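Local coordinates for lovastatin nonaketide synthase, polyketide synthase component (Aspergillus terreus, PDB 7CPX), which builds the polyketide precursor of lovastatin, dihydromonacolin L, by repeated condensation of malonyl units, with methylation, ketoreduction and dehydration along the way, at residues A[1645-1650]-A[1691-1696]. The protein carries 2 engineered substitutions. Sequence-based numbering, arbitrary orientation.
Sequences VVVGGQ and FVMLTE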
ATOM      1  N   VAL A1645     -43.824 -75.596 -25.023  1.00131.74           N
ATOM      2  CA  VAL A1645     -43.012 -76.269 -26.029  1.00131.74           C
ATOM      3  C   VAL A1645     -41.642 -76.536 -25.426  1.00131.74           C
ATOM      4  O   VAL A1645     -40.950 -75.599 -25.013  1.00131.74           O
ATOM      5  CB  VAL A1645     -42.878 -75.435 -27.315  1.00131.74           C
ATOM      6  CG1 VAL A1645     -42.124 -76.218 -28.375  1.00131.74           C
ATOM      7  CG2 VAL A1645     -44.248 -75.005 -27.827  1.00131.74           C
ATOM      8  N   VAL A1646     -41.245 -77.802 -25.384  1.00131.64           N
ATOM      9  CA  VAL A1646     -39.947 -78.206 -24.858  1.00131.64           C
ATOM     10  C   VAL A1646     -39.027 -78.506 -26.030  1.00131.64           C
ATOM     11  O   VAL A1646     -39.412 -79.219 -26.966  1.00131.64           O
ATOM     12  CB  VAL A1646     -40.072 -79.423 -23.930  1.00131.64           C
ATOM     13  CG1 VAL A1646     -38.741 -79.699 -23.252  1.00131.64           C
ATOM     14  CG2 VAL A1646     -41.164 -79.197 -22.901  1.00131.64           C
ATOM     15  N   VAL A1647     -37.821 -77.949 -25.989  1.00131.24           N
ATOM     16  CA  VAL A1647     -36.821 -78.128 -27.032  1.00131.24           C
ATOM     17  C   VAL A1647     -35.550 -78.654 -26.385  1.00131.24           C
ATOM     18  O   VAL A1647     -35.089 -78.106 -25.376  1.00131.24           O
ATOM     19  CB  VAL A1647     -36.546 -76.815 -27.787  1.00131.24           C
ATOM     20  CG1 VAL A1647     -35.687 -77.076 -29.013  1.00131.24           C
ATOM     21  CG2 VAL A1647     -37.851 -76.140 -28.173  1.00131.24           C
ATOM     22  N   GLY A1648     -34.985 -79.713 -26.966  1.00132.63           N
ATOM     23  CA  GLY A1648     -33.793 -80.349 -26.442  1.00132.63           C
ATOM     24  C   GLY A1648     -34.067 -81.799 -26.069  1.00132.63           C
ATOM     25  O   GLY A1648     -34.778 -82.514 -26.780  1.00132.63           O
ATOM     26  N   GLY A1649     -33.498 -82.219 -24.942  1.00133.15           N
ATOM     27  CA  GLY A1649     -33.696 -83.570 -24.464  1.00133.15           C
ATOM     28  C   GLY A1649     -32.871 -84.624 -25.164  1.00133.15           C
ATOM     29  O   GLY A1649     -33.151 -85.815 -24.996  1.00133.15           O
ATOM     30  N   GLN A1650     -31.872 -84.231 -25.957  1.00134.54           N
ATOM     31  CA  GLN A1650     -31.069 -85.216 -26.672  1.00134.54           C
ATOM     32  C   GLN A1650     -30.122 -85.953 -25.732  1.00134.54           C
ATOM     33  O   GLN A1650     -30.006 -87.182 -25.796  1.00134.54           O
ATOM     34  CB  GLN A1650     -30.287 -84.534 -27.794  1.00134.54           C
ATOM     35  CG  GLN A1650     -29.587 -85.493 -28.742  1.00134.54           C
ATOM     36  CD  GLN A1650     -30.560 -86.321 -29.557  1.00134.54           C
ATOM     37  OE1 GLN A1650     -31.774 -86.122 -29.488  1.00134.54           O
ATOM     38  NE2 GLN A1650     -30.031 -87.256 -30.337  1.00134.54           N
ATOM     39  N   PHE A1691     -41.654 -71.579 -23.821  1.00130.12           N
ATOM     40  CA  PHE A1691     -40.624 -72.518 -24.234  1.00130.12           C
ATOM     41  C   PHE A1691     -39.750 -72.929 -23.056  1.00130.12           C
ATOM     42  O   PHE A1691     -39.406 -72.121 -22.191  1.00130.12           O
ATOM     43  CB  PHE A1691     -39.750 -71.915 -25.333  1.00130.12           C
ATOM     44  CG  PHE A1691     -40.323 -72.043 -26.713  1.00130.12           C
ATOM     45  CD1 PHE A1691     -40.058 -73.159 -27.485  1.00130.12           C
ATOM     46  CD2 PHE A1691     -41.105 -71.035 -27.247  1.00130.12           C
ATOM     47  CE1 PHE A1691     -40.575 -73.275 -28.760  1.00130.12           C
ATOM     48  CE2 PHE A1691     -41.621 -71.143 -28.523  1.00130.12           C
ATOM     49  CZ  PHE A1691     -41.359 -72.266 -29.280  1.00130.12           C
ATOM     50  N   VAL A1692     -39.399 -74.211 -23.032  1.00129.84           N
ATOM     51  CA  VAL A1692     -38.456 -74.770 -22.072  1.00129.84           C
ATOM     52  C   VAL A1692     -37.345 -75.409 -22.889  1.00129.84           C
ATOM     53  O   VAL A1692     -37.557 -76.445 -23.531  1.00129.84           O
ATOM     54  CB  VAL A1692     -39.111 -75.795 -21.136  1.00129.84           C
ATOM     55  CG1 VAL A1692     -38.091 -76.330 -20.145  1.00129.84           C
ATOM     56  CG2 VAL A1692     -40.290 -75.168 -20.413  1.00129.84           C
ATOM     57  N   MET A1693     -36.166 -74.800 -22.871  1.00128.84           N
ATOM     58  CA  MET A1693     -35.089 -75.143 -23.791  1.00128.84           C
ATOM     59  C   MET A1693     -34.014 -75.915 -23.039  1.00128.84           C
ATOM     60  O   MET A1693     -33.311 -75.352 -22.193  1.00128.84           O
ATOM     61  CB  MET A1693     -34.513 -73.883 -24.427  1.00128.84           C
ATOM     62  CG  MET A1693     -35.566 -72.923 -24.960  1.00128.84           C
ATOM     63  SD  MET A1693     -36.514 -73.599 -26.332  1.00128.84           S
ATOM     64  CE  MET A1693     -35.243 -73.711 -27.585  1.00128.84           C
ATOM     65  N   LEU A1694     -33.890 -77.202 -23.352  1.00130.05           N
ATOM     66  CA  LEU A1694     -32.800 -78.034 -22.867  1.00130.05           C
ATOM     67  C   LEU A1694     -31.659 -78.122 -23.871  1.00130.05           C
ATOM     68  O   LEU A1694     -30.742 -78.929 -23.685  1.00130.05           O
ATOM     69  CB  LEU A1694     -33.313 -79.438 -22.540  1.00130.05           C
ATOM     70  CG  LEU A1694     -34.092 -79.602 -21.232  1.00130.05           C
ATOM     71  CD1 LEU A1694     -35.277 -78.651 -21.166  1.00130.05           C
ATOM     72  CD2 LEU A1694     -34.555 -81.042 -21.073  1.00130.05           C
ATOM     73  N   THR A1695     -31.698 -77.307 -24.928  1.00130.52           N
ATOM     74  CA  THR A1695     -30.688 -77.398 -25.975  1.00130.52           C
ATOM     75  C   THR A1695     -29.293 -77.139 -25.423  1.00130.52           C
ATOM     76  O   THR A1695     -28.333 -77.819 -25.801  1.00130.52           O
ATOM     77  CB  THR A1695     -31.007 -76.408 -27.096  1.00130.52           C
ATOM     78  OG1 THR A1695     -31.045 -75.077 -26.567  1.00130.52           O
ATOM     79  CG2 THR A1695     -32.349 -76.737 -27.727  1.00130.52           C
ATOM     80  N   GLU A1696     -29.160 -76.156 -24.532  1.00127.09           N
ATOM     81  CA  GLU A1696     -27.849 -75.846 -23.977  1.00127.09           C
ATOM     82  C   GLU A1696     -27.281 -77.016 -23.189  1.00127.09           C
ATOM     83  O   GLU A1696     -26.057 -77.189 -23.153  1.00127.09           O
ATOM     84  CB  GLU A1696     -27.929 -74.603 -23.092  1.00127.09           C
ATOM     85  CG  GLU A1696     -28.749 -73.476 -23.691  1.00127.09           C
ATOM     86  CD  GLU A1696     -28.456 -73.264 -25.162  1.00127.09           C
ATOM     87  OE1 GLU A1696     -27.279 -73.386 -25.562  1.00127.09           O
ATOM     88  OE2 GLU A1696     -29.408 -72.985 -25.920  1.00127.09           O
TER
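Bends at both outer torsions of M1693 (chi2 -65°, chi3 -67°) fold its thioether alongside V1647, bringing CE to within 3.4 Å of V1647 CB, with SD beside the CG2 methyl. On the same face of the sheet F1691 has CG anti to its carbonyl carbon (chi1 -83°), which lays its ring alongside V1645, with ring atom CE1 3.3 Å from V1645 CG1. The second methyl of V1645, CG2, sits over the rim of one ring face, while V1647 CG2 meets the ring edge, 3.8 Å from F1691 CD1. On from there, the V1647 and T1695 side chains cross at a slant, with V1647 CG1 3.6 Å from T1695 CG2.

Beneath these side chains the two strands run parallel in direct register. V1692 is held to strand 1644-1647 by both its backbone N and its O: the N donates to V1645 O at 2.9 Å, and the O accepts V1647 N at 2.9 Å, both bonds fairly straight. L1694 N then points at V1647 O, though the modelled separation is too short for its length to be trusted.

The pair lies inside a Rossmann-like sheet, probably the pseudo-ketoreductase subdomain. Strand 1644-1647 sits between 1670-1673 and 1689-1693, and helix 1652-1664 makes the beta-alpha-beta connection to 1670-1673. V1646, V1692 and L1694 face that helix, meeting L1657, L1658 and I1661. At the strand ends G1648 takes up backbone angles suited to glycine, its CA 4.0 Å from L1694 C, and the L1694 side chain packs beside G1649. Next along, T1695 OG1 donates to E1696 OE2 from above the carboxylate plane; OE1 of E1696 is hydrogen-bonded to T1740.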